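Local coordinates for protein quinoline 2-oxidoreductase medium subunit (Pseudomonas putida, PDB 1T3Q) that forms the FAD-carrying medium subunit of the molybdenum hydroxylase quinoline 2-oxidoreductase and, like its relatives, probably passes electrons through its flavin, at residues Y136-A141 and V165-E170; A27-G32 and V51-V56. One frame throughout, in Å; residues are numbered along the deposited sequence.

Contact 1 (Y136-A141 and V165-E170); sequences YIASSA and VLVRVE. With FAD (flavin-adenine dinucleotide), chain R.
Tyr136 lays its ring flat on the guanidinium of Arg168, the planes 12° apart, with Arg168 CZ 4.3 Å from the ring centroid: an offset stack that is also a cation-pi contact. Arg168 NH1 rides over the rim, 3.6 Å from Tyr136 CD2. With chi1 near 62°, Arg168 sends CG between its backbone N and carbonyl carbon, and the extended chain beyond reaches across to the ring. A straight salt bridge, Arg168 NE to Glu170 OE1 at 2.9 Å, holds the guanidinium from its edge, and a water joins Tyr136 OH to Glu170 OE2. A flat aromatic and a flat cation suit this partly exposed sheet face. Beneath them the antiparallel strands share four backbone bonds; a beta bulge between Tyr136 and Ile137 shifts the register. Where Ala138 is small, Val167 CG2 closes in to 3.5 Å from Ala138 CB. Leu166 turns its backbone to the FAD adenine: its N donates to FAD N1A (2.9 Å) and its O accepts from FAD N6A (3.0 Å), matching adenine's donor-acceptor pattern and so probably helping to select it. Strand 142-147 flanks 136-139, strand 68-72 borders 165-170, and helix 14-23 packs on Ala138, Val165 and Val167.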
loop_
_atom_site.group_PDB
_atom_site.type_symbol
_atom_site.label_atom_id
_atom_site.label_comp_id
_atom_site.label_asym_id
_atom_site.label_seq_id
_atom_site.Cartn_x
_atom_site.Cartn_y
_atom_site.Cartn_z
ATOM N N TYR C 136 -42.091 1.598 40.568
ATOM C CA TYR C 136 -41.607 0.828 41.702
ATOM C C TYR C 136 -40.093 0.887 41.636
ATOM O O TYR C 136 -39.481 0.445 40.663
ATOM C CB TYR C 136 -42.140 -0.602 41.646
ATOM C CG TYR C 136 -43.626 -0.635 41.917
ATOM C CD1 TYR C 136 -44.544 -0.289 40.926
ATOM C CD2 TYR C 136 -44.114 -0.920 43.194
ATOM C CE1 TYR C 136 -45.911 -0.217 41.197
ATOM C CE2 TYR C 136 -45.481 -0.848 43.477
ATOM C CZ TYR C 136 -46.371 -0.495 42.474
ATOM O OH TYR C 136 -47.718 -0.405 42.749
ATOM N N ILE C 137 -39.505 1.467 42.678
ATOM C CA ILE C 137 -38.069 1.679 42.761
ATOM C C ILE C 137 -37.399 0.854 43.851
ATOM O O ILE C 137 -37.826 0.876 45.007
ATOM C CB ILE C 137 -37.793 3.174 43.016
ATOM C CG1 ILE C 137 -38.479 4.007 41.925
ATOM C CG2 ILE C 137 -36.297 3.432 43.053
ATOM C CD1 ILE C 137 -38.580 5.490 42.233
ATOM N N ALA C 138 -36.340 0.143 43.480
ATOM C CA ALA C 138 -35.613 -0.693 44.426
ATOM C C ALA C 138 -34.348 -0.032 44.946
ATOM O O ALA C 138 -33.672 0.719 44.237
ATOM C CB ALA C 138 -35.269 -2.031 43.784
ATOM N N SER C 139 -34.035 -0.325 46.202
ATOM C CA SER C 139 -32.845 0.197 46.856
ATOM C C SER C 139 -32.423 -0.878 47.840
ATOM O O SER C 139 -33.082 -1.910 47.955
ATOM C CB SER C 139 -33.160 1.485 47.618
ATOM O OG SER C 139 -34.027 1.225 48.707
ATOM N N SER C 140 -31.330 -0.638 48.546
ATOM C CA SER C 140 -30.851 -1.599 49.522
ATOM C C SER C 140 -31.929 -1.898 50.563
ATOM O O SER C 140 -32.068 -3.032 51.022
ATOM C CB SER C 140 -29.609 -1.049 50.220
ATOM O OG SER C 140 -29.231 -1.883 51.300
ATOM N N ALA C 141 -32.695 -0.869 50.917
ATOM C CA ALA C 141 -33.746 -0.975 51.924
ATOM C C ALA C 141 -35.011 -1.684 51.474
ATOM O O ALA C 141 -35.820 -2.091 52.305
ATOM C CB ALA C 141 -34.100 0.414 52.439
ATOM N N VAL C 165 -32.816 1.773 41.695
ATOM C CA VAL C 165 -33.077 1.165 40.397
ATOM C C VAL C 165 -34.577 1.090 40.124
ATOM O O VAL C 165 -35.327 0.527 40.913
ATOM C CB VAL C 165 -32.494 -0.276 40.325
ATOM C CG1 VAL C 165 -32.757 -0.880 38.954
ATOM C CG2 VAL C 165 -31.001 -0.260 40.623
ATOM N N LEU C 166 -35.010 1.684 39.016
ATOM C CA LEU C 166 -36.411 1.644 38.625
ATOM C C LEU C 166 -36.595 0.192 38.198
ATOM O O LEU C 166 -35.883 -0.293 37.321
ATOM C CB LEU C 166 -36.659 2.572 37.430
ATOM C CG LEU C 166 -38.043 3.207 37.275
ATOM C CD1 LEU C 166 -38.162 3.805 35.881
ATOM C CD2 LEU C 166 -39.134 2.186 37.508
ATOM N N VAL C 167 -37.539 -0.509 38.812
ATOM C CA VAL C 167 -37.748 -1.912 38.486
ATOM C C VAL C 167 -38.858 -2.167 37.482
ATOM O O VAL C 167 -38.703 -2.964 36.558
ATOM C CB VAL C 167 -38.038 -2.722 39.762
ATOM C CG1 VAL C 167 -38.406 -4.156 39.402
ATOM C CG2 VAL C 167 -36.816 -2.692 40.662
ATOM N N ARG C 168 -39.989 -1.507 37.672
ATOM C CA ARG C 168 -41.107 -1.692 36.765
ATOM C C ARG C 168 -42.075 -0.536 36.877
ATOM O O ARG C 168 -41.995 0.277 37.796
ATOM C CB ARG C 168 -41.845 -3.001 37.073
ATOM C CG ARG C 168 -42.463 -3.048 38.462
ATOM C CD ARG C 168 -43.394 -4.243 38.632
ATOM N NE ARG C 168 -44.041 -4.216 39.941
ATOM C CZ ARG C 168 -43.414 -4.462 41.086
ATOM N NH1 ARG C 168 -44.077 -4.406 42.231
ATOM N NH2 ARG C 168 -42.126 -4.782 41.087
ATOM N N VAL C 169 -42.978 -0.466 35.911
ATOM C CA VAL C 169 -43.987 0.565 35.876
ATOM C C VAL C 169 -45.318 -0.154 35.803
ATOM O O VAL C 169 -45.482 -1.095 35.027
ATOM C CB VAL C 169 -43.843 1.458 34.632
ATOM C CG1 VAL C 169 -44.949 2.501 34.620
ATOM C CG2 VAL C 169 -42.477 2.122 34.624
ATOM N N GLU C 170 -46.258 0.272 36.632
ATOM C CA GLU C 170 -47.573 -0.338 36.626
ATOM C C GLU C 170 -48.556 0.696 36.109
ATOM O O GLU C 170 -48.713 1.769 36.686
ATOM C CB GLU C 170 -47.936 -0.829 38.033
ATOM C CG GLU C 170 -47.095 -2.038 38.460
ATOM C CD GLU C 170 -47.544 -2.683 39.764
ATOM O OE1 GLU C 170 -46.880 -3.648 40.195
ATOM O OE2 GLU C 170 -48.549 -2.234 40.356
HETATM P PA FAD R . -29.869 4.409 28.799
HETATM O O1A FAD R . -29.402 5.392 27.786
HETATM O O2A FAD R . -29.091 3.360 29.098
HETATM O O5B FAD R . -29.819 5.327 30.008
HETATM C C5B FAD R . -30.824 6.331 30.363
HETATM C C4B FAD R . -30.455 6.958 31.774
HETATM O O4B FAD R . -31.303 6.254 32.766
HETATM C C3B FAD R . -28.997 6.833 32.336
HETATM O O3B FAD R . -28.654 7.926 33.135
HETATM C C2B FAD R . -29.064 5.479 33.106
HETATM O O2B FAD R . -28.125 5.409 34.150
HETATM C C1B FAD R . -30.437 5.534 33.708
HETATM N N9A FAD R . -31.110 4.242 33.841
HETATM C C8A FAD R . -31.435 3.360 32.831
HETATM N N7A FAD R . -32.238 2.378 33.233
HETATM C C5A FAD R . -32.435 2.615 34.573
HETATM C C6A FAD R . -33.249 1.909 35.613
HETATM N N6A FAD R . -33.939 0.817 35.395
HETATM N N1A FAD R . -33.203 2.480 36.879
HETATM C C2A FAD R . -32.484 3.624 37.154
HETATM N N3A FAD R . -31.712 4.327 36.276
HETATM C C4A FAD R . -31.671 3.755 35.009
HETATM N N1 FAD R . -36.712 9.317 23.164
HETATM C C2 FAD R . -37.969 9.764 23.096
HETATM O O2 FAD R . -38.658 9.887 24.077
HETATM N N3 FAD R . -38.503 10.310 21.880
HETATM C C4 FAD R . -37.718 10.481 20.743
HETATM O O4 FAD R . -38.211 10.983 19.757
HETATM C C4X FAD R . -36.313 10.069 20.827
HETATM N N5 FAD R . -35.479 10.211 19.746
HETATM C C5X FAD R . -34.193 9.712 19.840
HETATM C C6 FAD R . -33.335 9.874 18.704
HETATM C C7 FAD R . -32.024 9.397 18.707
HETATM C C7M FAD R . -31.151 9.624 17.492
HETATM C C8 FAD R . -31.502 8.682 19.897
HETATM C C8M FAD R . -30.096 8.136 19.967
HETATM C C9 FAD R . -32.348 8.493 21.023
HETATM C C9A FAD R . -33.681 9.013 21.013
HETATM N N10 FAD R . -34.613 8.887 22.138
HETATM C C10 FAD R . -35.865 9.419 22.084
HETATM C "C1'" FAD R . -34.094 8.329 23.416
HETATM C "C2'" FAD R . -34.531 6.856 23.662
HETATM O "O2'" FAD R . -35.918 6.824 24.016
HETATM C "C3'" FAD R . -33.636 6.338 24.790
HETATM O "O3'" FAD R . -33.542 4.919 24.601
HETATM C "C4'" FAD R . -34.196 6.629 26.209
HETATM O "O4'" FAD R . -34.355 8.035 26.425
HETATM C "C5'" FAD R . -33.194 6.086 27.189
HETATM O "O5'" FAD R . -33.463 4.575 27.426
HETATM P P FAD R . -32.300 3.619 27.421
HETATM O O1P FAD R . -32.909 2.250 27.742
HETATM O O2P FAD R . -31.515 3.709 26.279
HETATM O O3P FAD R . -31.429 3.983 28.551
HETATM O O HOH W 1 -49.819 0.064 40.927
#

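Contact 2 (A27-G32 and V51-V56). With FAD (flavin-adenine dinucleotide), chain R.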
loop_
_atom_site.group_PDB
_atom_site.type_symbol
_atom_site.label_atom_id
_atom_site.label_comp_id
_atom_site.label_asym_id
_atom_site.label_seq_id
_atom_site.Cartn_x
_atom_site.Cartn_y
_atom_site.Cartn_z
ATOM N N ALA C 27 -20.608 5.128 39.991
ATOM C CA ALA C 27 -21.070 4.128 39.039
ATOM C C ALA C 27 -22.424 4.565 38.507
ATOM O O ALA C 27 -23.197 5.223 39.204
ATOM C CB ALA C 27 -21.184 2.765 39.713
ATOM N N ARG C 28 -22.707 4.213 37.261
ATOM C CA ARG C 28 -23.974 4.575 36.663
ATOM C C ARG C 28 -24.551 3.372 35.943
ATOM O O ARG C 28 -23.818 2.519 35.444
ATOM C CB ARG C 28 -23.786 5.755 35.706
ATOM C CG ARG C 28 -23.160 6.962 36.400
ATOM C CD ARG C 28 -23.068 8.195 35.509
ATOM N NE ARG C 28 -24.377 8.777 35.226
ATOM C CZ ARG C 28 -24.628 10.083 35.217
ATOM N NH1 ARG C 28 -25.850 10.521 34.947
ATOM N NH2 ARG C 28 -23.664 10.952 35.492
ATOM N N ILE C 29 -25.873 3.305 35.922
ATOM C CA ILE C 29 -26.578 2.216 35.274
ATOM C C ILE C 29 -26.638 2.421 33.765
ATOM O O ILE C 29 -26.690 3.552 33.289
ATOM C CB ILE C 29 -28.040 2.140 35.778
ATOM C CG1 ILE C 29 -28.075 1.647 37.227
ATOM C CG2 ILE C 29 -28.876 1.243 34.857
ATOM C CD1 ILE C 29 -29.430 1.854 37.895
ATOM N N ILE C 30 -26.597 1.323 33.015
ATOM C CA ILE C 30 -26.768 1.411 31.576
ATOM C C ILE C 30 -27.806 0.359 31.208
ATOM O O ILE C 30 -27.744 -0.779 31.672
ATOM C CB ILE C 30 -25.467 1.160 30.754
ATOM C CG1 ILE C 30 -25.796 1.322 29.260
ATOM C CG2 ILE C 30 -24.909 -0.233 31.012
ATOM C CD1 ILE C 30 -24.605 1.182 28.317
ATOM N N ALA C 31 -28.782 0.770 30.409
ATOM C CA ALA C 31 -29.838 -0.113 29.939
ATOM C C ALA C 31 -29.655 -0.249 28.431
ATOM O O ALA C 31 -28.797 -1.003 27.978
ATOM C CB ALA C 31 -31.200 0.482 30.268
ATOM N N GLY C 32 -30.441 0.494 27.654
ATOM C CA GLY C 32 -30.322 0.428 26.205
ATOM C C GLY C 32 -29.179 1.265 25.640
ATOM O O GLY C 32 -28.770 1.076 24.492
ATOM N N VAL C 51 -23.042 -0.152 35.052
ATOM C CA VAL C 51 -23.672 -1.372 35.522
ATOM C C VAL C 51 -24.866 -1.687 34.639
ATOM O O VAL C 51 -25.913 -1.041 34.735
ATOM C CB VAL C 51 -24.142 -1.217 36.977
ATOM C CG1 VAL C 51 -24.678 -2.547 37.492
ATOM C CG2 VAL C 51 -22.981 -0.716 37.843
ATOM N N ASP C 52 -24.689 -2.689 33.789
ATOM C CA ASP C 52 -25.707 -3.129 32.842
ATOM C C ASP C 52 -26.793 -3.940 33.548
ATOM O O ASP C 52 -26.503 -4.715 34.463
ATOM C CB ASP C 52 -25.047 -3.996 31.756
ATOM C CG ASP C 52 -25.823 -3.999 30.445
ATOM O OD1 ASP C 52 -27.063 -3.866 30.477
ATOM O OD2 ASP C 52 -25.186 -4.151 29.381
ATOM N N LEU C 53 -28.038 -3.763 33.118
ATOM C CA LEU C 53 -29.162 -4.489 33.698
ATOM C C LEU C 53 -29.598 -5.635 32.786
ATOM O O LEU C 53 -30.615 -6.280 33.042
ATOM C CB LEU C 53 -30.349 -3.540 33.920
ATOM C CG LEU C 53 -30.099 -2.302 34.785
ATOM C CD1 LEU C 53 -31.367 -1.470 34.853
ATOM C CD2 LEU C 53 -29.660 -2.718 36.184
ATOM N N ARG C 54 -28.819 -5.905 31.740
ATOM C CA ARG C 54 -29.165 -6.955 30.781
ATOM C C ARG C 54 -29.408 -8.343 31.368
ATOM O O ARG C 54 -30.195 -9.112 30.820
ATOM C CB ARG C 54 -28.094 -7.066 29.682
ATOM C CG ARG C 54 -26.717 -7.497 30.158
ATOM C CD ARG C 54 -25.780 -7.804 28.984
ATOM N NE ARG C 54 -26.298 -8.886 28.141
ATOM C CZ ARG C 54 -25.648 -9.418 27.107
ATOM N NH1 ARG C 54 -24.443 -8.978 26.772
ATOM N NH2 ARG C 54 -26.210 -10.387 26.401
ATOM N N ASN C 55 -28.745 -8.672 32.472
ATOM C CA ASN C 55 -28.908 -9.998 33.062
ATOM C C ASN C 55 -29.894 -10.119 34.219
ATOM O O ASN C 55 -29.919 -11.138 34.909
ATOM C CB ASN C 55 -27.550 -10.550 33.495
ATOM C CG ASN C 55 -26.590 -10.687 32.338
ATOM O OD1 ASN C 55 -26.965 -11.157 31.266
ATOM N ND2 ASN C 55 -25.343 -10.283 32.547
ATOM N N VAL C 56 -30.703 -9.090 34.431
ATOM C CA VAL C 56 -31.695 -9.115 35.503
ATOM C C VAL C 56 -33.028 -9.421 34.821
ATOM O O VAL C 56 -33.805 -8.523 34.515
ATOM C CB VAL C 56 -31.758 -7.753 36.225
ATOM C CG1 VAL C 56 -32.615 -7.863 37.480
ATOM C CG2 VAL C 56 -30.346 -7.296 36.582
HETATM P PA FAD R . -29.869 4.409 28.799
HETATM O O1A FAD R . -29.402 5.392 27.786
HETATM O O2A FAD R . -29.091 3.360 29.098
HETATM O O5B FAD R . -29.819 5.327 30.008
HETATM C C5B FAD R . -30.824 6.331 30.363
HETATM C C4B FAD R . -30.455 6.958 31.774
HETATM O O4B FAD R . -31.303 6.254 32.766
HETATM C C3B FAD R . -28.997 6.833 32.336
HETATM O O3B FAD R . -28.654 7.926 33.135
HETATM C C2B FAD R . -29.064 5.479 33.106
HETATM O O2B FAD R . -28.125 5.409 34.150
HETATM C C1B FAD R . -30.437 5.534 33.708
HETATM N N9A FAD R . -31.110 4.242 33.841
HETATM C C8A FAD R . -31.435 3.360 32.831
HETATM N N7A FAD R . -32.238 2.378 33.233
HETATM C C5A FAD R . -32.435 2.615 34.573
HETATM C C6A FAD R . -33.249 1.909 35.613
HETATM N N6A FAD R . -33.939 0.817 35.395
HETATM N N1A FAD R . -33.203 2.480 36.879
HETATM C C2A FAD R . -32.484 3.624 37.154
HETATM N N3A FAD R . -31.712 4.327 36.276
HETATM C C4A FAD R . -31.671 3.755 35.009
HETATM N N1 FAD R . -36.712 9.317 23.164
HETATM C C2 FAD R . -37.969 9.764 23.096
HETATM O O2 FAD R . -38.658 9.887 24.077
HETATM N N3 FAD R . -38.503 10.310 21.880
HETATM C C4 FAD R . -37.718 10.481 20.743
HETATM O O4 FAD R . -38.211 10.983 19.757
HETATM C C4X FAD R . -36.313 10.069 20.827
HETATM N N5 FAD R . -35.479 10.211 19.746
HETATM C C5X FAD R . -34.193 9.712 19.840
HETATM C C6 FAD R . -33.335 9.874 18.704
HETATM C C7 FAD R . -32.024 9.397 18.707
HETATM C C7M FAD R . -31.151 9.624 17.492
HETATM C C8 FAD R . -31.502 8.682 19.897
HETATM C C8M FAD R . -30.096 8.136 19.967
HETATM C C9 FAD R . -32.348 8.493 21.023
HETATM C C9A FAD R . -33.681 9.013 21.013
HETATM N N10 FAD R . -34.613 8.887 22.138
HETATM C C10 FAD R . -35.865 9.419 22.084
HETATM C "C1'" FAD R . -34.094 8.329 23.416
HETATM C "C2'" FAD R . -34.531 6.856 23.662
HETATM O "O2'" FAD R . -35.918 6.824 24.016
HETATM C "C3'" FAD R . -33.636 6.338 24.790
HETATM O "O3'" FAD R . -33.542 4.919 24.601
HETATM C "C4'" FAD R . -34.196 6.629 26.209
HETATM O "O4'" FAD R . -34.355 8.035 26.425
HETATM C "C5'" FAD R . -33.194 6.086 27.189
HETATM O "O5'" FAD R . -33.463 4.575 27.426
HETATM P P FAD R . -32.300 3.619 27.421
HETATM O O1P FAD R . -32.909 2.250 27.742
HETATM O O2P FAD R . -31.515 3.709 26.279
HETATM O O3P FAD R . -31.429 3.983 28.551
HETATM O O HOH W 2 -28.349 -3.660 28.254
#
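Ile29 and Leu53 meet beside the adenine of FAD, and Ile29 can be followed outward from the sheet. Its CB lies 3.7 Å from FAD O2B, the 2'-hydroxyl oxygen of the adenosine ribose. CG2, anti to the backbone N, meets Leu53 CD1 at 3.7 Å, just past the end of the neighbouring strand. The other branch, with CG1 anti to the carbonyl carbon (chi1 -71°), ends in CD1, which packs 3.6 Å from FAD C2A. A branched aliphatic residue thus serves a leucine and the adenine base at once, while Leu53, long enough to reach, brings CD1 to the amino end of the same base.

The parallel strands are joined by Val51 N to Arg28 O and Ile30 N to Val51 O, then by a weak bond from Leu53 N to Ile30 O as they end. Beyond them the backbone turns to the cofactor: Ala31 N donates to FAD O2A (2.9 Å) and Gly32 N to FAD O1P (3.0 Å), one amide for each phosphate. At Gly32 a side chain would run into O1P, so glycine suits the place.

On the face of Ile30, Ile30 CG2 rests 3.5 Å from Asp52 CA. Asp52 OD1 accepts from Arg54 N, forming an Asx turn as the chain leaves the strand, and a water donates both to this oxygen (2.6 Å) and to Ala31 O. Asp52 OD2 is held by Tyr8 OH and by Gln74 of the small subunit, so the carboxylate links turn, sheet and subunit interface.

The pair belongs to the beta-alpha-beta unit 28-30, 36-41, 49-52. Helix 36-41 packs on Ile30, helix 14-23 lies against Ile29, Val51 and Leu53, and strand 7-9 adjoins 49-52.

How the contacts relate
Contact 2 closes along the chain before contact 1 opens, yet their centres are only 14 Å apart and both address the ADP half of one FAD. Contact 1 meets the Watson-Crick edge of adenine through backbone atoms of Leu166; contact 2 takes both phosphates through Ala31 N and Gly32 N, while the ribose O2B lies unusually close to Ile29 O, at a distance whose exact length is doubtful. Adenine therefore sits between a strand of the antiparallel sheet and a strand of the parallel one. The two sheets meet directly where Val165 CG2 packs 3.8 Å from Ile29 CD1, and Leu21 of helix 14-23 touches both residues. The isoalloxazine lies farther along the cofactor, away from both contacts.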